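Local atomic coordinates of Ribose/Galactose Isomerase (Vibrio parahaemolyticus, PDB entry 3ONO), a protein that probably interconverts the aldose and ketose forms of a sugar phosphate. Residues 125-128 against 129-132; 167-170 against 171-175; 177-180 against 181-184; 185-189 against 190-194. All blocks are in the same frame, centred on the assembly; numbering follows the deposited sequence.

Contact 1: 125-128 against 129-132; sequences GELN and VRYI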
loop_
_atom_site.group_PDB
_atom_site.type_symbol
_atom_site.label_atom_id
_atom_site.label_comp_id
_atom_site.label_asym_id
_atom_site.label_seq_id
_atom_site.Cartn_x
_atom_site.Cartn_y
_atom_site.Cartn_z
ATOM N N GLY A 125 -0.043 2.721 12.996
ATOM C CA GLY A 125 -0.935 3.486 12.129
ATOM C C GLY A 125 -0.884 4.988 12.390
ATOM O O GLY A 125 -1.072 5.796 11.481
ATOM N N GLU A 126 -0.625 5.375 13.640
ATOM C CA GLU A 126 -0.592 6.783 13.998
ATOM C C GLU A 126 0.560 7.528 13.300
ATOM O O GLU A 126 0.466 8.737 13.093
ATOM C CB GLU A 126 -0.506 6.966 15.523
ATOM C CG GLU A 126 0.832 6.601 16.158
ATOM C CD GLU A 126 1.010 5.110 16.338
ATOM O OE1 GLU A 126 2.061 4.683 16.858
ATOM O OE2 GLU A 126 0.089 4.355 15.978
ATOM N N LEU A 127 1.646 6.811 12.998
ATOM C CA LEU A 127 2.782 7.381 12.274
ATOM C C LEU A 127 2.346 7.838 10.880
ATOM O O LEU A 127 2.649 8.949 10.454
ATOM C CB LEU A 127 3.897 6.354 12.139
ATOM C CG LEU A 127 4.499 6.021 13.503
ATOM C CD1 LEU A 127 5.655 5.074 13.314
ATOM C CD2 LEU A 127 4.934 7.303 14.184
ATOM N N ASN A 128 1.642 6.962 10.177
ATOM C CA ASN A 128 1.138 7.292 8.849
ATOM C C ASN A 128 0.200 8.512 8.904
ATOM O O ASN A 128 0.263 9.394 8.043
ATOM C CB ASN A 128 0.453 6.068 8.246
ATOM C CG ASN A 128 0.044 6.282 6.809
ATOM O OD1 ASN A 128 0.886 6.549 5.952
ATOM N ND2 ASN A 128 -1.256 6.143 6.531
ATOM N N VAL A 129 -0.659 8.582 9.921
ATOM C CA VAL A 129 -1.531 9.760 10.073
ATOM C C VAL A 129 -0.676 11.016 10.219
ATOM O O VAL A 129 -0.903 12.030 9.555
ATOM C CB VAL A 129 -2.423 9.627 11.313
ATOM C CG1 VAL A 129 -3.179 10.937 11.599
ATOM C CG2 VAL A 129 -3.380 8.449 11.158
ATOM N N ARG A 130 0.324 10.951 11.103
ATOM C CA ARG A 130 1.226 12.082 11.287
ATOM C C ARG A 130 1.872 12.526 9.974
ATOM O O ARG A 130 1.906 13.718 9.651
ATOM C CB ARG A 130 2.332 11.715 12.297
ATOM C CG ARG A 130 3.284 12.856 12.596
ATOM C CD ARG A 130 4.403 12.396 13.572
ATOM N NE ARG A 130 3.818 11.811 14.777
ATOM C CZ ARG A 130 4.415 10.929 15.583
ATOM N NH1 ARG A 130 5.649 10.483 15.331
ATOM N NH2 ARG A 130 3.757 10.471 16.645
ATOM N N TYR A 131 2.403 11.554 9.235
ATOM C CA TYR A 131 3.149 11.830 8.015
ATOM C C TYR A 131 2.214 12.402 6.934
ATOM O O TYR A 131 2.594 13.270 6.139
ATOM C CB TYR A 131 3.799 10.551 7.506
ATOM C CG TYR A 131 4.825 9.915 8.435
ATOM C CD1 TYR A 131 5.268 10.562 9.589
ATOM C CD2 TYR A 131 5.351 8.655 8.150
ATOM C CE1 TYR A 131 6.230 9.956 10.424
ATOM C CE2 TYR A 131 6.288 8.063 8.962
ATOM C CZ TYR A 131 6.712 8.701 10.099
ATOM O OH TYR A 131 7.663 8.072 10.882
ATOM N N ILE A 132 0.993 11.892 6.899
ATOM C CA ILE A 132 -0.021 12.452 5.998
ATOM C C ILE A 132 -0.235 13.931 6.299
ATOM O O ILE A 132 -0.287 14.755 5.386
ATOM C CB ILE A 132 -1.360 11.683 6.106
ATOM C CG1 ILE A 132 -1.273 10.351 5.345
ATOM C CG2 ILE A 132 -2.563 12.574 5.623
ATOM C CD1 ILE A 132 -2.429 9.373 5.694
#
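Tyr131 sits one helical turn beyond Leu127, and its side chain can be followed outward over that residue. With chi1 at -62°, CG stands beside the backbone N and the ring folds back along the helix toward 125-128. CB comes first, 3.5 Å from Leu127 O. CG is closer still, 3.1 Å from Leu127 O, and CD1 follows at nearly the same distance, which puts the carbonyl oxygen over one ring face, displaced toward the rim. CD2 is 3.6 Å from Leu127 O, with CE1 next and CE2 farther. Farther out, CZ lies 4.2 Å from Leu127 CB, an apolar contact. The same Leu127 O accepts the backbone N-H of Tyr131 at 2.9 Å, so one oxygen both takes a helical bond and lies against the ring.

Four consecutive i to i+4 bonds, Val129 N to Gly125 O through Ile132 N to Asn128 O, define an alpha-helix, part of helix 125-136 in the alpha-beta-alpha sandwich. Leu127 and Arg130 run side by side in the same direction. The tip of the leucine lies over one guanidinium face, with Leu127 CD2 3.5 Å from Arg130 NH1, while Arg130 NE forms a salt bridge with Glu24 on helix 18-31. Ile132 turns its CD1 to within 3.5 Å of Asn128 ND2, an amide nitrogen hydrogen-bonded to Leu96 O. A second subunit borders this helix: its Phe102 packs on Leu127 and Tyr131, its Lys135 makes a cation-pi contact with the Tyr131 ring, and its Tyr145 hydroxyl is hydrogen-bonded to Glu126 OE1.

Contact 2: 167-170 against 171-175; sequences VAKD and VVEGL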
loop_
_atom_site.group_PDB
_atom_site.type_symbol
_atom_site.label_atom_id
_atom_site.label_comp_id
_atom_site.label_asym_id
_atom_site.label_seq_id
_atom_site.Cartn_x
_atom_site.Cartn_y
_atom_site.Cartn_z
ATOM N N VAL A 167 -24.790 21.175 -11.133
ATOM C CA VAL A 167 -25.591 19.979 -10.876
ATOM C C VAL A 167 -26.362 20.099 -9.581
ATOM O O VAL A 167 -27.440 19.506 -9.421
ATOM C CB VAL A 167 -24.643 18.730 -10.829
ATOM C CG1 VAL A 167 -25.317 17.546 -10.160
ATOM C CG2 VAL A 167 -24.227 18.394 -12.245
ATOM N N ALA A 168 -25.781 20.841 -8.644
ATOM C CA ALA A 168 -26.374 21.043 -7.331
ATOM C C ALA A 168 -27.326 22.230 -7.271
ATOM O O ALA A 168 -27.142 23.241 -7.953
ATOM C CB ALA A 168 -25.273 21.260 -6.321
ATOM N N LYS A 169 -28.338 22.120 -6.421
ATOM C CA LYS A 169 -29.141 23.292 -6.057
ATOM C C LYS A 169 -28.256 24.325 -5.364
ATOM O O LYS A 169 -27.120 24.026 -4.966
ATOM C CB LYS A 169 -30.256 22.860 -5.115
ATOM C CG LYS A 169 -31.212 21.913 -5.755
ATOM C CD LYS A 169 -32.217 21.360 -4.731
ATOM C CE LYS A 169 -33.064 20.245 -5.329
ATOM N NZ LYS A 169 -33.791 19.421 -4.289
ATOM N N ASP A 170 -28.769 25.548 -5.221
ATOM C CA ASP A 170 -28.068 26.547 -4.427
ATOM C C ASP A 170 -27.810 25.937 -3.048
ATOM O O ASP A 170 -28.568 25.076 -2.597
ATOM C CB ASP A 170 -28.898 27.842 -4.328
ATOM C CG ASP A 170 -29.014 28.573 -5.665
ATOM O OD1 ASP A 170 -28.220 28.290 -6.589
ATOM O OD2 ASP A 170 -29.895 29.455 -5.782
ATOM N N VAL A 171 -26.731 26.341 -2.386
ATOM C CA VAL A 171 -26.360 25.692 -1.127
ATOM C C VAL A 171 -27.492 25.598 -0.103
ATOM O O VAL A 171 -27.836 24.509 0.373
ATOM C CB VAL A 171 -25.133 26.342 -0.497
ATOM C CG1 VAL A 171 -24.860 25.729 0.870
ATOM C CG2 VAL A 171 -23.933 26.157 -1.412
ATOM N N VAL A 172 -28.090 26.729 0.237
ATOM C CA VAL A 172 -29.111 26.683 1.271
ATOM C C VAL A 172 -30.343 25.903 0.834
ATOM O O VAL A 172 -30.862 25.099 1.611
ATOM C CB VAL A 172 -29.434 28.073 1.824
ATOM C CG1 VAL A 172 -30.582 27.984 2.811
ATOM C CG2 VAL A 172 -28.191 28.639 2.491
ATOM N N GLU A 173 -30.790 26.101 -0.408
ATOM C CA GLU A 173 -31.927 25.346 -0.927
ATOM C C GLU A 173 -31.657 23.854 -0.819
ATOM O O GLU A 173 -32.539 23.079 -0.463
ATOM C CB GLU A 173 -32.218 25.670 -2.395
ATOM C CG GLU A 173 -33.473 24.945 -2.898
ATOM C CD GLU A 173 -33.880 25.310 -4.326
ATOM O OE1 GLU A 173 -33.426 26.356 -4.837
ATOM O OE2 GLU A 173 -34.668 24.542 -4.933
ATOM N N GLY A 174 -30.443 23.455 -1.182
ATOM C CA GLY A 174 -30.070 22.046 -1.103
ATOM C C GLY A 174 -30.105 21.514 0.320
ATOM O O GLY A 174 -30.584 20.394 0.580
ATOM N N LEU A 175 -29.613 22.309 1.257
ATOM C CA LEU A 175 -29.586 21.874 2.644
ATOM C C LEU A 175 -31.021 21.722 3.140
ATOM O O LEU A 175 -31.328 20.826 3.923
ATOM C CB LEU A 175 -28.833 22.871 3.516
ATOM C CG LEU A 175 -27.314 22.886 3.332
ATOM C CD1 LEU A 175 -26.712 24.008 4.167
ATOM C CD2 LEU A 175 -26.681 21.512 3.674
HETATM O O HOH W 1 -35.526 21.745 -3.171
HETATM O O HOH W 2 -31.367 25.993 -6.463
#
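Lys169 and Asp170 run in a polyproline-II-like conformation, with psi of 167° and 150°, before the backbone turns helical at Val171 and meets them again at Glu173 and Gly174. This is the start of helix 171-177, with Asp170 at the N-cap position. The first helical bond across the junction runs from Gly174 N to Asp170 O at 2.9 Å, with an N-H...O angle of 163°. In the conformer given, the Asp170 carboxylate makes no capping bond; the direct hydrogen bond to the helix comes from the carbonyl.

The side chain of Lys169 passes the first turn with its CB 4.0 Å from Gly174 N. Its extended chain crosses that of Glu173 at about a right angle, and Lys169 CD comes 4.0 Å from Glu173 OE2. The charged ends do not touch: Lys169 NZ and Glu173 OE2 are 5.2 Å apart, joined indirectly by a water whose bond to the carboxylate is weak. Lys169 NZ also donates to Ala166 O of the third subunit, which places this turn at a subunit boundary. At the other oxygen of the Glu173 carboxylate, a second water accepts from Asp170 N at 2.9 Å and donates to Glu173 OE1 at 2.6 Å.

Contact 3: 177-180 against 181-184; sequences AIDQ and ELVK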
loop_
_atom_site.group_PDB
_atom_site.type_symbol
_atom_site.label_atom_id
_atom_site.label_comp_id
_atom_site.label_asym_id
_atom_site.label_seq_id
_atom_site.Cartn_x
_atom_site.Cartn_y
_atom_site.Cartn_z
ATOM N N ALA A 177 -33.480 20.723 1.449
ATOM C CA ALA A 177 -34.080 19.552 0.817
ATOM C C ALA A 177 -33.622 18.275 1.505
ATOM O O ALA A 177 -34.287 17.242 1.387
ATOM C CB ALA A 177 -33.737 19.481 -0.666
ATOM N N ILE A 178 -32.469 18.329 2.185
ATOM C CA ILE A 178 -32.017 17.166 2.957
ATOM C C ILE A 178 -33.018 16.943 4.086
ATOM O O ILE A 178 -33.651 17.877 4.542
ATOM C CB ILE A 178 -30.617 17.426 3.544
ATOM C CG1 ILE A 178 -29.621 17.642 2.399
ATOM C CG2 ILE A 178 -30.172 16.268 4.472
ATOM C CD1 ILE A 178 -28.231 18.059 2.875
ATOM N N ASP A 179 -33.185 15.696 4.521
ATOM C CA ASP A 179 -34.000 15.422 5.703
ATOM C C ASP A 179 -33.512 16.328 6.812
ATOM O O ASP A 179 -32.346 16.284 7.188
ATOM C CB ASP A 179 -33.825 13.945 6.114
ATOM C CG ASP A 179 -34.410 13.621 7.491
ATOM O OD1 ASP A 179 -35.325 14.322 7.985
ATOM O OD2 ASP A 179 -33.967 12.615 8.078
ATOM N N GLN A 180 -34.391 17.190 7.330
ATOM C CA GLN A 180 -33.888 18.188 8.269
ATOM C C GLN A 180 -33.418 17.598 9.584
ATOM O O GLN A 180 -32.639 18.218 10.303
ATOM C CB GLN A 180 -34.921 19.309 8.502
ATOM C CG GLN A 180 -35.230 20.126 7.240
ATOM C CD GLN A 180 -33.998 20.855 6.708
ATOM O OE1 GLN A 180 -33.274 20.338 5.837
ATOM N NE2 GLN A 180 -33.738 22.043 7.247
ATOM N N GLU A 181 -33.878 16.398 9.912
ATOM C CA GLU A 181 -33.324 15.691 11.068
ATOM C C GLU A 181 -31.799 15.508 10.911
ATOM O O GLU A 181 -31.043 15.654 11.864
ATOM C CB GLU A 181 -33.963 14.306 11.210
ATOM C CG GLU A 181 -34.901 14.119 12.406
ATOM C CD GLU A 181 -34.685 12.756 13.106
ATOM O OE1 GLU A 181 -35.320 11.736 12.711
ATOM O OE2 GLU A 181 -33.864 12.711 14.054
ATOM N N LEU A 182 -31.373 15.163 9.705
ATOM C CA LEU A 182 -29.946 14.980 9.448
ATOM C C LEU A 182 -29.203 16.278 9.674
ATOM O O LEU A 182 -28.152 16.282 10.291
ATOM C CB LEU A 182 -29.682 14.509 8.025
ATOM C CG LEU A 182 -30.076 13.087 7.648
ATOM C CD1 LEU A 182 -29.890 12.911 6.155
ATOM C CD2 LEU A 182 -29.234 12.048 8.416
ATOM N N VAL A 183 -29.739 17.390 9.176
ATOM C CA VAL A 183 -28.994 18.636 9.283
ATOM C C VAL A 183 -28.955 19.110 10.733
ATOM O O VAL A 183 -27.921 19.603 11.204
ATOM C CB VAL A 183 -29.559 19.732 8.372
ATOM C CG1 VAL A 183 -28.609 20.929 8.357
ATOM C CG2 VAL A 183 -29.775 19.183 6.954
ATOM N N LYS A 184 -30.079 18.979 11.443
ATOM C CA LYS A 184 -30.108 19.341 12.860
ATOM C C LYS A 184 -29.049 18.572 13.647
ATOM O O LYS A 184 -28.357 19.136 14.514
ATOM C CB LYS A 184 -31.491 19.086 13.476
ATOM C CG LYS A 184 -32.587 19.960 12.934
ATOM C CD LYS A 184 -33.933 19.549 13.550
ATOM C CE LYS A 184 -35.042 20.524 13.191
ATOM N NZ LYS A 184 -35.442 20.392 11.766
HETATM O O HOH W 3 -34.068 11.067 10.298
#
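Apolar contacts join Ile178 to the helix that follows it. Its CG2 lies 3.8 Å from Leu182 CD1 and equally far from Val183 CG2, so one methyl is shared by two consecutive helical residues, each crossing Ile178 at about a right angle. Ile56 of helix 51-63 packs on both Ile178 and Leu182, and Val167 of the third subunit also packs on Ile178. Lys184, bent at chi4 (72°), brings NZ back into van der Waals contact 3.5 Å from Gln180 CB.

Among the hydrogen bonds, Lys184 N to Gln180 O is nearly straight at 170° and 2.9 Å long. Asp179 O receives Leu182 N and Val183 N, both weakly. The Asp179 side chain, with CG trans to the backbone N (chi1 169°), reaches forward so that OD1 accepts Glu181 N at 3.2 Å; this donor stands well above the carboxylate plane.

Electrostatic and solvent contacts involve the two acids. Asp179 OD2 and Glu181 OE1 remain 4.9 Å apart, and a water donates to both, its bond to Glu181 weak; this would probably ease their repulsion. Asp179, bonded to a backbone N-H of the first turn, is the side-chain N-cap of helix 180-186.

Contact 4: 185-189 against 190-194; sequences TAVGS and TQFQE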
loop_
_atom_site.group_PDB
_atom_site.type_symbol
_atom_site.label_atom_id
_atom_site.label_comp_id
_atom_site.label_asym_id
_atom_site.label_seq_id
_atom_site.Cartn_x
_atom_site.Cartn_y
_atom_site.Cartn_z
ATOM N N THR A 185 -28.931 17.283 13.357
ATOM C CA THR A 185 -27.930 16.453 14.030
ATOM C C THR A 185 -26.534 16.945 13.668
ATOM O O THR A 185 -25.671 17.075 14.529
ATOM C CB THR A 185 -28.084 14.968 13.666
ATOM O OG1 THR A 185 -29.332 14.483 14.200
ATOM C CG2 THR A 185 -26.904 14.144 14.246
ATOM N N ALA A 186 -26.333 17.250 12.387
ATOM C CA ALA A 186 -25.008 17.682 11.913
ATOM C C ALA A 186 -24.517 18.940 12.641
ATOM O O ALA A 186 -23.327 19.059 12.942
ATOM C CB ALA A 186 -25.018 17.904 10.390
ATOM N N VAL A 187 -25.420 19.873 12.928
ATOM C CA VAL A 187 -25.003 21.134 13.541
ATOM C C VAL A 187 -25.243 21.150 15.046
ATOM O O VAL A 187 -25.084 22.180 15.692
ATOM C CB VAL A 187 -25.713 22.342 12.909
ATOM C CG1 VAL A 187 -25.584 22.288 11.392
ATOM C CG2 VAL A 187 -27.181 22.353 13.309
ATOM N N GLY A 188 -25.593 19.996 15.602
ATOM C CA GLY A 188 -26.001 19.914 16.992
ATOM C C GLY A 188 -24.969 20.062 18.104
ATOM O O GLY A 188 -25.327 20.465 19.202
ATOM N N SER A 189 -23.696 19.751 17.856
ATOM C CA SER A 189 -22.722 19.730 18.952
ATOM C C SER A 189 -22.183 21.115 19.314
ATOM O O SER A 189 -22.138 22.011 18.474
ATOM C CB SER A 189 -21.540 18.804 18.627
ATOM O OG SER A 189 -20.507 19.543 17.994
ATOM N N THR A 190 -21.748 21.270 20.565
ATOM C CA THR A 190 -21.139 22.517 21.011
ATOM C C THR A 190 -19.852 22.831 20.251
ATOM O O THR A 190 -19.610 23.990 19.904
ATOM C CB THR A 190 -20.856 22.523 22.536
ATOM O OG1 THR A 190 -20.023 21.406 22.876
ATOM C CG2 THR A 190 -22.137 22.430 23.317
ATOM N N GLN A 191 -19.031 21.816 19.978
ATOM C CA GLN A 191 -17.772 22.073 19.265
ATOM C C GLN A 191 -18.035 22.503 17.810
ATOM O O GLN A 191 -17.312 23.333 17.265
ATOM C CB GLN A 191 -16.767 20.908 19.370
ATOM C CG GLN A 191 -17.205 19.612 18.725
ATOM C CD GLN A 191 -17.946 18.702 19.682
ATOM O OE1 GLN A 191 -18.563 19.166 20.646
ATOM N NE2 GLN A 191 -17.886 17.396 19.425
ATOM N N PHE A 192 -19.081 21.973 17.183
ATOM C CA PHE A 192 -19.401 22.420 15.827
ATOM C C PHE A 192 -19.875 23.868 15.839
ATOM O O PHE A 192 -19.403 24.707 15.067
ATOM C CB PHE A 192 -20.482 21.553 15.174
ATOM C CG PHE A 192 -20.880 22.034 13.801
ATOM C CD1 PHE A 192 -20.176 21.606 12.680
ATOM C CD2 PHE A 192 -21.921 22.933 13.634
ATOM C CE1 PHE A 192 -20.517 22.050 11.419
ATOM C CE2 PHE A 192 -22.272 23.387 12.369
ATOM C CZ PHE A 192 -21.563 22.942 11.258
ATOM N N GLN A 193 -20.829 24.154 16.716
ATOM C CA GLN A 193 -21.418 25.488 16.770
ATOM C C GLN A 193 -20.368 26.550 17.101
ATOM O O GLN A 193 -20.379 27.643 16.533
ATOM C CB GLN A 193 -22.574 25.517 17.763
ATOM C CG GLN A 193 -23.776 24.715 17.284
ATOM C CD GLN A 193 -24.856 24.604 18.328
ATOM O OE1 GLN A 193 -24.976 25.464 19.201
ATOM N NE2 GLN A 193 -25.659 23.544 18.244
ATOM N N GLU A 194 -19.448 26.218 18.000
ATOM C CA GLU A 194 -18.441 27.178 18.417
ATOM C C GLU A 194 -17.559 27.583 17.241
ATOM O O GLU A 194 -17.232 28.758 17.075
ATOM C CB GLU A 194 -17.588 26.608 19.552
ATOM C CG GLU A 194 -16.639 27.623 20.168
ATOM C CD GLU A 194 -15.748 27.022 21.245
ATOM O OE1 GLU A 194 -16.014 25.873 21.669
ATOM O OE2 GLU A 194 -14.780 27.701 21.663
#
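Ser189 OG accepts the backbone N-H of Phe192 at 2.9 Å and 160°, while Ser189 O takes Gln193 N at 3.1 Å. One residue therefore serves the new helix twice: the hydroxyl caps an N-H of the first turn and the carbonyl begins the i to i+4 pattern. Gln191 CD passes 3.2 Å from Ser189 OG, close beside the cap. Ser189 is the N-cap of helix 190-199, reached by a tight bend after helix 180-186.

Gln193 supplies a second polar link. Its side chain is extended beyond CG and reaches back across the bend, where NE2 donates to Val187 O at 3.0 Å. The donor lies in the carbonyl plane on a lone pair, and the oxygen is only 9° out of the Gln193 amide plane, so both flat groups are well aligned for the bond. Beside this link, the Phe192 ring comes against Val187, with CE2 3.6 Å from Val187 CG1. Its CG is trans to the backbone N (chi1 177°), which carries the ring back toward 185-189, where Ala186 O lies over one face.

Farther out, the bend is held by its own backbone bond, Gly188 N to Thr185 O at 3.1 Å. Val187 packs on Ile60 and Phe192 on Leu61, both of helix 51-63, while Gln191 NE2 is hydrogen-bonded to Asp46 and Gly40 O. The chemistry implies a junction fixed from both directions: Ser189 satisfies donors of the helix that follows, and Gln193 returns a donor to a carbonyl at the bend.

How the contacts relate
All four contacts are local and partly buried. Contact 1 has no exposed residue among those that touch and contact 4 just one, whereas contacts 2 and 3 carry exposed acids at the surface. Contact 1 lies within a continuous helix bordered by the second subunit, its centre about 34 Å from that of contact 3, across the chain's centre. Contacts 2 to 4 follow one another through the C-terminal helices, each at a helix start, but their N-caps differ: a non-capping aspartate, a capping aspartate and a buried capping serine. Contacts 2 and 3 touch each other and the third subunit, and have water-bridged charged groups. Contacts 3 and 4 share helix 180-186; contact 4 touches no other subunit.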